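Local atomic coordinates of tRNA modification GTPase MnmE (Chlorobium tepidum, PDB entry 3GEE), a protein that probably hydrolyses GTP at a high intrinsic rate while taking part in adding a carboxymethylaminomethyl group to the wobble uridine of certain tRNAs. Residues Leu41-Asp45 with Lys56-Ala60; Thr129-Leu134 with Leu465-Phe469; Ile138-Gln142 with Gln164-Ser170; Glu144-Met149 with Ala161-Met165. All blocks are in the same frame, centred on the assembly; numbering follows the deposited sequence.

Interactions 2, 3 and 4 form one cluster around helix 140-151, whereas interaction 1 stands apart in the N-terminal folate-binding domain, its centre about 27 Å from that of interaction 2. Interactions 3 and 4 are neighbours, their centres about 7 Å apart, and share Q164 and M165; together they join helix 140-151 to helix 155-166. Interaction 2 brings helix 464-469, near the C-terminus, against helix 127-134 and touches interactions 3 and 4, through F133 and I468 to interaction 3 and through I468 and T129 to interaction 4. The cluster lies close to bound folinic acid: side chains of I146 and M165 come within about 6 Å of it, against about 11 Å for L57 of interaction 1.

Interaction 1: Leu41-Asp45 with Lys56-Ala60; sequences LDLAD and KLAEA
D45 reaches from helix 40-47 to the backbone of L57 and A58, and these three residues bury the most surface in the contact. Its carboxylate accepts from two consecutive amides, one to each oxygen. L57 N lies 3.0 Å from D45 OD1, using the syn lone pair of that oxygen, with an N-H...O angle of 148°. A58 N lies 2.9 Å from D45 OD2, again on the syn side but 24° out of the carboxylate plane. Two bonds on two oxygens hold the group against rotation. With an asparagine here one acceptor would become a donor, and either L57 N or A58 N would probably be left without its mate.

The receiving loop is itself folded into a turn, as A60 N donates to L57 O at 2.9 Å. L57 turns its CB toward the helix, and CD2 meets A44 CB at 3.7 Å. A58 is approached by L41, whose CD1 comes to 3.6 Å from A58 CA, so the polar bonds are flanked by an apolar patch. D42 starts away from the loop, yet its CG stands anti to the carbonyl carbon (chi1 -75°) and OD2 returns to the methyl of A58.

Beneath this, L41 and L57 both touch V84 on strand 76-85, and A44 rests on V97 and F99 of strand 96-102. R86 takes up the carbonyl oxygens of A58 and A60. The arrangement is one side-chain carboxylate accepting from two consecutive backbone amides of a turn, which ties the 56-60 loop to the helix that packs on the mixed sheet of the TrmE N-terminal domain.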
# COMPACT_ATOMS: atom_id res chain seq x y z
N LEU A 41 4.62 -7.02 -24.36
CA LEU A 41 5.03 -5.67 -24.76
C LEU A 41 4.45 -5.20 -26.10
O LEU A 41 4.47 -4.01 -26.41
CB LEU A 41 6.55 -5.46 -24.65
CG LEU A 41 7.49 -6.62 -24.91
CD1 LEU A 41 7.48 -6.96 -26.40
CD2 LEU A 41 8.90 -6.32 -24.44
N ASP A 42 3.92 -6.14 -26.88
CA ASP A 42 3.08 -5.77 -28.03
C ASP A 42 1.74 -5.24 -27.54
O ASP A 42 1.21 -4.29 -28.11
CB ASP A 42 2.86 -6.95 -28.97
CG ASP A 42 4.09 -7.26 -29.80
OD1 ASP A 42 4.08 -6.94 -31.01
OD2 ASP A 42 5.06 -7.81 -29.24
N LEU A 43 1.21 -5.86 -26.49
CA LEU A 43 -0.02 -5.42 -25.85
C LEU A 43 0.19 -4.05 -25.24
O LEU A 43 -0.61 -3.14 -25.45
CB LEU A 43 -0.46 -6.42 -24.78
CG LEU A 43 -1.49 -7.52 -25.09
CD1 LEU A 43 -1.44 -8.04 -26.52
CD2 LEU A 43 -1.34 -8.66 -24.11
N ALA A 44 1.28 -3.90 -24.51
CA ALA A 44 1.64 -2.63 -23.89
C ALA A 44 1.63 -1.51 -24.91
O ALA A 44 1.15 -0.41 -24.64
CB ALA A 44 3.01 -2.72 -23.24
N ASP A 45 2.14 -1.81 -26.11
CA ASP A 45 2.27 -0.84 -27.18
C ASP A 45 0.95 -0.28 -27.69
O ASP A 45 0.91 0.82 -28.23
CB ASP A 45 3.08 -1.43 -28.33
CG ASP A 45 4.57 -1.16 -28.20
OD1 ASP A 45 4.95 -0.10 -27.64
OD2 ASP A 45 5.36 -2.00 -28.67
N LYS A 56 9.16 2.33 -29.85
CA LYS A 56 8.18 1.36 -29.36
C LYS A 56 8.76 0.42 -28.30
O LYS A 56 9.95 0.09 -28.34
CB LYS A 56 7.56 0.57 -30.51
CG LYS A 56 6.38 1.28 -31.16
CD LYS A 56 5.87 0.52 -32.38
CE LYS A 56 5.06 1.45 -33.29
NZ LYS A 56 4.83 0.88 -34.65
N LEU A 57 7.91 0.01 -27.37
CA LEU A 57 8.30 -0.90 -26.29
C LEU A 57 8.76 -2.26 -26.82
O LEU A 57 9.75 -2.81 -26.35
CB LEU A 57 7.14 -1.07 -25.30
CG LEU A 57 7.14 -0.35 -23.94
CD1 LEU A 57 7.86 1.00 -23.95
CD2 LEU A 57 5.71 -0.19 -23.45
N ALA A 58 8.03 -2.80 -27.79
CA ALA A 58 8.37 -4.09 -28.39
C ALA A 58 9.74 -4.05 -29.08
O ALA A 58 10.29 -5.10 -29.42
CB ALA A 58 7.29 -4.53 -29.35
N GLU A 59 10.27 -2.85 -29.28
CA GLU A 59 11.57 -2.66 -29.92
C GLU A 59 12.68 -2.37 -28.92
O GLU A 59 13.81 -2.10 -29.31
CB GLU A 59 11.49 -1.49 -30.91
CG GLU A 59 10.52 -1.67 -32.06
CD GLU A 59 10.41 -0.42 -32.94
OE1 GLU A 59 10.67 0.70 -32.43
OE2 GLU A 59 10.07 -0.56 -34.13
N ALA A 60 12.36 -2.43 -27.63
CA ALA A 60 13.28 -1.98 -26.59
C ALA A 60 14.08 -3.12 -25.98
O ALA A 60 13.63 -4.26 -25.93
CB ALA A 60 12.52 -1.24 -25.51

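Interaction 2: Thr129-Leu134 with Leu465-Phe469; sequences TRRAFL and LNTIF
L465 meets F133 and L134 where two helices pass in a roughly antiparallel pair, their short axes 11.5 Å apart at an angle of 139°. This helix-helix contact joins helix 127-134, in the TrmE N-terminal region, to helix 464-469 of the helical domain. The branches of L465 divide the work: CD2 lies 3.6 Å from F133 CE2, and CD1 faces the CD1 methyl of L134. N466 follows, with its side chain at the edge of the R130 guanidinium.

I468 reaches nothing in 129-134, but its CG2 covers the centre of one face of the F469 ring. The opposite face belongs to R130. R130 CB sits 4.0 Å from the centroid of the F469 ring and 14° off the normal, a CH-pi contact. CG of R130 is anti to its own N (chi1 -171°), which lays the aliphatic stem over the ring, and the guanidinium then brings NH1 to 3.5 Å from F469 CB. A leucine in place of F469 would probably deprive the R130 stem of its flat support and open a gap beside T129.

Beyond the pair, F472 stacks edge-to-face with F469, and T129 gives its OG1 to a hydrogen bond with O of K476, the C-terminal residue, which is predicted to bind folate. The methyl of T129 remains for the ring, CG2 lying 3.9 Å from F469 CE1.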
# COMPACT_ATOMS: atom_id res chain seq x y z
N THR A 129 5.25 -15.71 -9.12
CA THR A 129 6.30 -16.52 -8.52
C THR A 129 6.18 -17.97 -8.98
O THR A 129 7.18 -18.65 -9.19
CB THR A 129 6.30 -16.45 -6.98
OG1 THR A 129 6.39 -15.08 -6.56
CG2 THR A 129 7.48 -17.22 -6.42
N ARG A 130 4.94 -18.42 -9.17
CA ARG A 130 4.68 -19.75 -9.71
C ARG A 130 5.38 -19.92 -11.06
O ARG A 130 5.99 -20.96 -11.34
CB ARG A 130 3.18 -19.98 -9.86
CG ARG A 130 2.81 -21.39 -10.20
CD ARG A 130 1.42 -21.43 -10.78
NE ARG A 130 0.69 -22.59 -10.26
CZ ARG A 130 -0.09 -22.56 -9.18
NH1 ARG A 130 -0.27 -21.43 -8.51
NH2 ARG A 130 -0.70 -23.67 -8.78
N ARG A 131 5.28 -18.89 -11.90
CA ARG A 131 5.91 -18.92 -13.22
C ARG A 131 7.42 -18.89 -13.09
O ARG A 131 8.12 -19.57 -13.84
CB ARG A 131 5.41 -17.78 -14.09
CG ARG A 131 4.05 -18.05 -14.69
CD ARG A 131 3.55 -16.87 -15.47
NE ARG A 131 2.27 -17.17 -16.10
CZ ARG A 131 1.64 -16.36 -16.95
NH1 ARG A 131 2.19 -15.20 -17.28
NH2 ARG A 131 0.48 -16.71 -17.47
N ALA A 132 7.92 -18.11 -12.13
CA ALA A 132 9.35 -18.02 -11.88
C ALA A 132 9.91 -19.39 -11.50
O ALA A 132 11.02 -19.76 -11.91
CB ALA A 132 9.64 -17.02 -10.79
N PHE A 133 9.14 -20.15 -10.73
CA PHE A 133 9.53 -21.50 -10.35
C PHE A 133 9.40 -22.47 -11.52
O PHE A 133 10.30 -23.27 -11.77
CB PHE A 133 8.72 -22.01 -9.16
CG PHE A 133 8.80 -23.49 -8.98
CD1 PHE A 133 9.94 -24.09 -8.46
CD2 PHE A 133 7.74 -24.30 -9.36
CE1 PHE A 133 10.02 -25.47 -8.30
CE2 PHE A 133 7.81 -25.69 -9.22
CZ PHE A 133 8.96 -26.27 -8.69
N LEU A 134 8.27 -22.40 -12.22
CA LEU A 134 7.99 -23.30 -13.35
C LEU A 134 8.99 -23.12 -14.49
O LEU A 134 9.39 -24.09 -15.13
CB LEU A 134 6.56 -23.09 -13.84
CG LEU A 134 5.45 -24.08 -13.43
CD1 LEU A 134 5.72 -24.80 -12.13
CD2 LEU A 134 4.10 -23.36 -13.38
N LEU A 465 2.00 -27.30 -5.00
CA LEU A 465 2.17 -25.95 -5.53
C LEU A 465 0.97 -25.06 -5.20
O LEU A 465 1.14 -23.89 -4.83
CB LEU A 465 2.37 -25.98 -7.05
CG LEU A 465 3.63 -26.60 -7.66
CD1 LEU A 465 3.57 -26.45 -9.17
CD2 LEU A 465 4.89 -25.97 -7.11
N ASN A 466 -0.23 -25.62 -5.35
CA ASN A 466 -1.47 -24.88 -5.12
C ASN A 466 -1.62 -24.41 -3.68
O ASN A 466 -1.96 -23.25 -3.44
CB ASN A 466 -2.68 -25.72 -5.54
CG ASN A 466 -2.86 -25.74 -7.05
OD1 ASN A 466 -2.40 -26.65 -7.73
ND2 ASN A 466 -3.54 -24.72 -7.57
N THR A 467 -1.34 -25.29 -2.72
CA THR A 467 -1.40 -24.91 -1.31
C THR A 467 -0.35 -23.86 -0.96
O THR A 467 -0.56 -23.05 -0.06
CB THR A 467 -1.29 -26.12 -0.34
OG1 THR A 467 -0.06 -26.82 -0.57
CG2 THR A 467 -2.47 -27.08 -0.52
N ILE A 468 0.77 -23.87 -1.68
CA ILE A 468 1.82 -22.87 -1.47
C ILE A 468 1.43 -21.50 -2.05
O ILE A 468 1.53 -20.49 -1.37
CB ILE A 468 3.19 -23.32 -2.04
CG1 ILE A 468 3.74 -24.48 -1.21
CG2 ILE A 468 4.19 -22.16 -2.04
CD1 ILE A 468 5.04 -25.06 -1.72
N PHE A 469 0.98 -21.49 -3.30
CA PHE A 469 0.74 -20.23 -4.00
C PHE A 469 -0.62 -19.59 -3.75
O PHE A 469 -0.75 -18.37 -3.86
CB PHE A 469 1.05 -20.36 -5.50
CG PHE A 469 2.50 -20.62 -5.79
CD1 PHE A 469 3.47 -19.68 -5.43
CD2 PHE A 469 2.90 -21.79 -6.42
CE1 PHE A 469 4.81 -19.92 -5.69
CE2 PHE A 469 4.24 -22.03 -6.68
CZ PHE A 469 5.20 -21.09 -6.32

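Interaction 3: Ile138-Gln142 with Gln164-Ser170; sequences IDLLQ and QMKGDLS
D139 and Q142 form a capping box at the start of helix 140-151, and unusually both also reach across to the 164-170 segment. Within the box Q142 N meets D139 OD1 at 2.8 Å, nearly along the C-O bond, while D139 N donates to Q142 OE1. The other oxygen, D139 OD2, accepts from S170 OG at 3.1 Å through its syn lone pair. Likewise the far end of the Q142 amide, NE2, gives a nearly straight bond (170°) to M165 O, 3.1 Å away. Bound at both ends, that amide is fixed in its rotation. Q142 CG points anti to the carbonyl carbon (chi1 -72°), and the extended chain beyond it carries NE2 to M165.

In return Q164 NE2 donates to L141 O at 3.0 Å, approaching 35° out of the carbonyl plane. L141 packs between these bonds, its CD1 3.8 Å from L169 CB.

G167, with positive phi, is the C-prime residue of a Schellman motif closing helix 155-166, and helix 168-177 starts directly after it. The start of helix 140-151 thus docks at this helix junction, and its L140 packs on L465 and I468 of helix 464-469. From helix 155-166, M165 packs on D78 of the second subunit.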
# COMPACT_ATOMS: atom_id res chain seq x y z
N ILE A 138 13.93 -20.07 -10.33
CA ILE A 138 13.93 -20.12 -8.88
C ILE A 138 13.30 -21.44 -8.43
O ILE A 138 12.48 -22.00 -9.16
CB ILE A 138 13.19 -18.86 -8.32
CG1 ILE A 138 14.03 -18.16 -7.24
CG2 ILE A 138 11.77 -19.15 -7.86
CD1 ILE A 138 15.30 -17.47 -7.77
N ASP A 139 13.70 -21.96 -7.27
CA ASP A 139 13.14 -23.24 -6.77
C ASP A 139 12.02 -23.07 -5.73
O ASP A 139 11.73 -21.95 -5.30
CB ASP A 139 14.24 -24.21 -6.28
CG ASP A 139 14.94 -23.75 -5.00
OD1 ASP A 139 14.40 -22.92 -4.25
OD2 ASP A 139 16.05 -24.26 -4.72
N LEU A 140 11.39 -24.17 -5.33
CA LEU A 140 10.28 -24.14 -4.38
C LEU A 140 10.62 -23.47 -3.06
O LEU A 140 9.81 -22.71 -2.53
CB LEU A 140 9.72 -25.54 -4.10
CG LEU A 140 8.34 -25.86 -4.67
CD1 LEU A 140 7.75 -27.06 -3.95
CD2 LEU A 140 7.40 -24.66 -4.56
N LEU A 141 11.81 -23.76 -2.54
CA LEU A 141 12.28 -23.09 -1.34
C LEU A 141 12.31 -21.58 -1.55
O LEU A 141 11.73 -20.83 -0.77
CB LEU A 141 13.67 -23.60 -0.94
CG LEU A 141 13.78 -24.98 -0.28
CD1 LEU A 141 15.25 -25.31 -0.06
CD2 LEU A 141 13.01 -25.05 1.05
N GLN A 142 12.97 -21.16 -2.62
CA GLN A 142 13.12 -19.75 -2.95
C GLN A 142 11.77 -19.11 -3.22
O GLN A 142 11.52 -17.98 -2.79
CB GLN A 142 14.03 -19.58 -4.16
CG GLN A 142 15.50 -19.86 -3.88
CD GLN A 142 16.35 -19.79 -5.14
OE1 GLN A 142 16.14 -20.57 -6.08
NE2 GLN A 142 17.29 -18.86 -5.17
N GLN A 164 16.83 -18.10 2.91
CA GLN A 164 16.18 -19.08 2.04
C GLN A 164 16.05 -18.58 0.60
O GLN A 164 16.08 -19.37 -0.34
CB GLN A 164 14.81 -19.46 2.61
CG GLN A 164 14.15 -20.66 1.93
CD GLN A 164 13.04 -21.27 2.77
OE1 GLN A 164 13.24 -21.59 3.94
NE2 GLN A 164 11.86 -21.42 2.17
N MET A 165 15.92 -17.26 0.44
CA MET A 165 15.83 -16.63 -0.87
C MET A 165 17.20 -16.68 -1.55
O MET A 165 17.31 -17.02 -2.73
CB MET A 165 15.34 -15.19 -0.72
CG MET A 165 14.86 -14.52 -2.01
SD MET A 165 14.17 -12.86 -1.75
CE MET A 165 15.64 -11.93 -1.29
N LYS A 166 18.23 -16.37 -0.78
CA LYS A 166 19.63 -16.51 -1.18
C LYS A 166 19.95 -17.97 -1.55
O LYS A 166 20.88 -18.23 -2.32
CB LYS A 166 20.52 -16.04 -0.02
CG LYS A 166 21.89 -15.53 -0.40
CD LYS A 166 22.55 -14.90 0.81
CE LYS A 166 23.96 -14.43 0.52
NZ LYS A 166 24.63 -13.91 1.75
N GLY A 167 19.20 -18.91 -0.98
CA GLY A 167 19.29 -20.33 -1.35
C GLY A 167 20.13 -21.22 -0.45
O GLY A 167 20.40 -22.38 -0.79
N ASP A 168 20.55 -20.68 0.70
CA ASP A 168 21.40 -21.39 1.66
C ASP A 168 20.97 -22.84 1.91
O ASP A 168 21.81 -23.76 1.90
CB ASP A 168 21.48 -20.63 2.99
CG ASP A 168 22.26 -19.32 2.88
OD1 ASP A 168 22.70 -18.96 1.77
OD2 ASP A 168 22.43 -18.65 3.93
N LEU A 169 19.68 -23.05 2.14
CA LEU A 169 19.15 -24.39 2.37
C LEU A 169 19.32 -25.23 1.11
O LEU A 169 19.76 -26.38 1.17
CB LEU A 169 17.66 -24.34 2.75
CG LEU A 169 17.16 -25.12 3.97
CD1 LEU A 169 15.70 -25.51 3.76
CD2 LEU A 169 18.00 -26.35 4.31
N SER A 170 18.98 -24.62 -0.03
CA SER A 170 19.06 -25.27 -1.33
C SER A 170 20.47 -25.77 -1.64
O SER A 170 20.63 -26.87 -2.16
CB SER A 170 18.58 -24.32 -2.43
OG SER A 170 17.39 -23.65 -2.03

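Interaction 4: Glu144-Met149 with Ala161-Met165; sequences EAIGEM and AVSQM
E144 OE2 is gripped twice, by a salt bridge to R413 NH2 and a hydrogen bond from H414 NE2, while E144 CB rests 4.0 Å from Q164 NE2. The carboxylate is therefore pinned to helix 412-432, and only its CB comes near helix 155-166. Between the segments themselves the contact is mainly apolar, made by two helices whose short axes approach to 8.2 Å at 158°, nearly antiparallel.

Two alanines permit that closeness. A145 and A161 bring their CA atoms to 5.0 Å, and each methyl points at the opposing backbone. A145 CB touches Q164 CB at 3.6 Å and also lies against M165 N; A161 CB lies against A145 O. One turn on, E148 and M149 set their CB atoms beside the A161 methyl, M149 CB at 3.8 Å. Farther out, E148 OE2 passes Q164 NE2 at 3.8 Å, the planes 73° apart, which is proximity rather than a bond, Q164 NE2 being already committed to L141 O.

M149 closes the other flank. Its CG stands anti to the backbone N (chi1 -173°), which sends the chain across M165 at about a right angle; a bend at chi3 brings CE to 3.5 Å from M165 SD. The same methyl meets V162 CG2 at 3.7 Å.

The pair is an alpha-helical hairpin. On the side away from the partner helix, I146 lies beside K476 and also packs on H102 of the second subunit. M149 and V162 touch V107 (helix 105-117) and M76 (strand 76-85) of that subunit, so one flank of the hairpin lies at the dimer interface, while the E144 flank is held to helix 412-432.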
# COMPACT_ATOMS: atom_id res chain seq x y z
N GLU A 144 8.82 -20.08 -1.89
CA GLU A 144 8.22 -19.95 -0.57
C GLU A 144 8.88 -18.82 0.22
O GLU A 144 8.21 -18.12 0.98
CB GLU A 144 8.33 -21.26 0.21
CG GLU A 144 7.51 -22.40 -0.34
CD GLU A 144 7.46 -23.58 0.60
OE1 GLU A 144 6.65 -23.55 1.56
OE2 GLU A 144 8.23 -24.55 0.39
N ALA A 145 10.18 -18.65 0.02
CA ALA A 145 10.96 -17.64 0.73
C ALA A 145 10.49 -16.23 0.39
O ALA A 145 10.49 -15.35 1.25
CB ALA A 145 12.43 -17.79 0.42
N ILE A 146 10.09 -16.02 -0.86
CA ILE A 146 9.60 -14.71 -1.28
C ILE A 146 8.36 -14.35 -0.47
O ILE A 146 8.28 -13.25 0.08
CB ILE A 146 9.28 -14.64 -2.79
CG1 ILE A 146 10.57 -14.73 -3.61
CG2 ILE A 146 8.55 -13.34 -3.11
CD1 ILE A 146 10.36 -15.22 -5.02
N GLY A 147 7.42 -15.30 -0.39
CA GLY A 147 6.21 -15.14 0.41
C GLY A 147 6.56 -14.87 1.85
O GLY A 147 6.14 -13.87 2.42
N GLU A 148 7.37 -15.76 2.42
CA GLU A 148 7.79 -15.66 3.82
C GLU A 148 8.36 -14.29 4.19
O GLU A 148 8.22 -13.84 5.32
CB GLU A 148 8.80 -16.76 4.15
CG GLU A 148 8.19 -18.13 4.36
CD GLU A 148 9.22 -19.20 4.73
OE1 GLU A 148 10.29 -18.85 5.28
OE2 GLU A 148 8.95 -20.39 4.47
N MET A 149 9.00 -13.64 3.23
CA MET A 149 9.64 -12.35 3.47
C MET A 149 8.63 -11.21 3.54
O MET A 149 8.73 -10.33 4.39
CB MET A 149 10.66 -12.06 2.37
CG MET A 149 11.49 -10.82 2.63
SD MET A 149 12.84 -10.70 1.47
CE MET A 149 13.56 -12.32 1.70
N ALA A 161 13.97 -15.70 5.90
CA ALA A 161 13.51 -15.71 4.52
C ALA A 161 14.60 -15.25 3.56
O ALA A 161 14.75 -15.80 2.46
CB ALA A 161 12.26 -14.87 4.35
N VAL A 162 15.37 -14.24 3.98
CA VAL A 162 16.50 -13.75 3.19
C VAL A 162 17.47 -14.89 2.90
O VAL A 162 17.86 -15.10 1.75
CB VAL A 162 17.22 -12.58 3.88
CG1 VAL A 162 18.55 -12.30 3.20
CG2 VAL A 162 16.35 -11.33 3.86
N SER A 163 17.83 -15.64 3.94
CA SER A 163 18.69 -16.81 3.80
C SER A 163 18.12 -17.82 2.80
O SER A 163 18.85 -18.31 1.93
CB SER A 163 18.89 -17.48 5.16
OG SER A 163 19.57 -18.71 5.03
N GLN A 164 16.83 -18.10 2.91
CA GLN A 164 16.18 -19.08 2.04
C GLN A 164 16.05 -18.58 0.60
O GLN A 164 16.08 -19.37 -0.34
CB GLN A 164 14.81 -19.46 2.61
CG GLN A 164 14.15 -20.66 1.93
CD GLN A 164 13.04 -21.27 2.77
OE1 GLN A 164 13.24 -21.59 3.94
NE2 GLN A 164 11.86 -21.42 2.17
N MET A 165 15.92 -17.26 0.44
CA MET A 165 15.83 -16.63 -0.87
C MET A 165 17.20 -16.68 -1.55
O MET A 165 17.31 -17.02 -2.73
CB MET A 165 15.34 -15.19 -0.72
CG MET A 165 14.86 -14.52 -2.01
SD MET A 165 14.17 -12.86 -1.75
CE MET A 165 15.64 -11.93 -1.29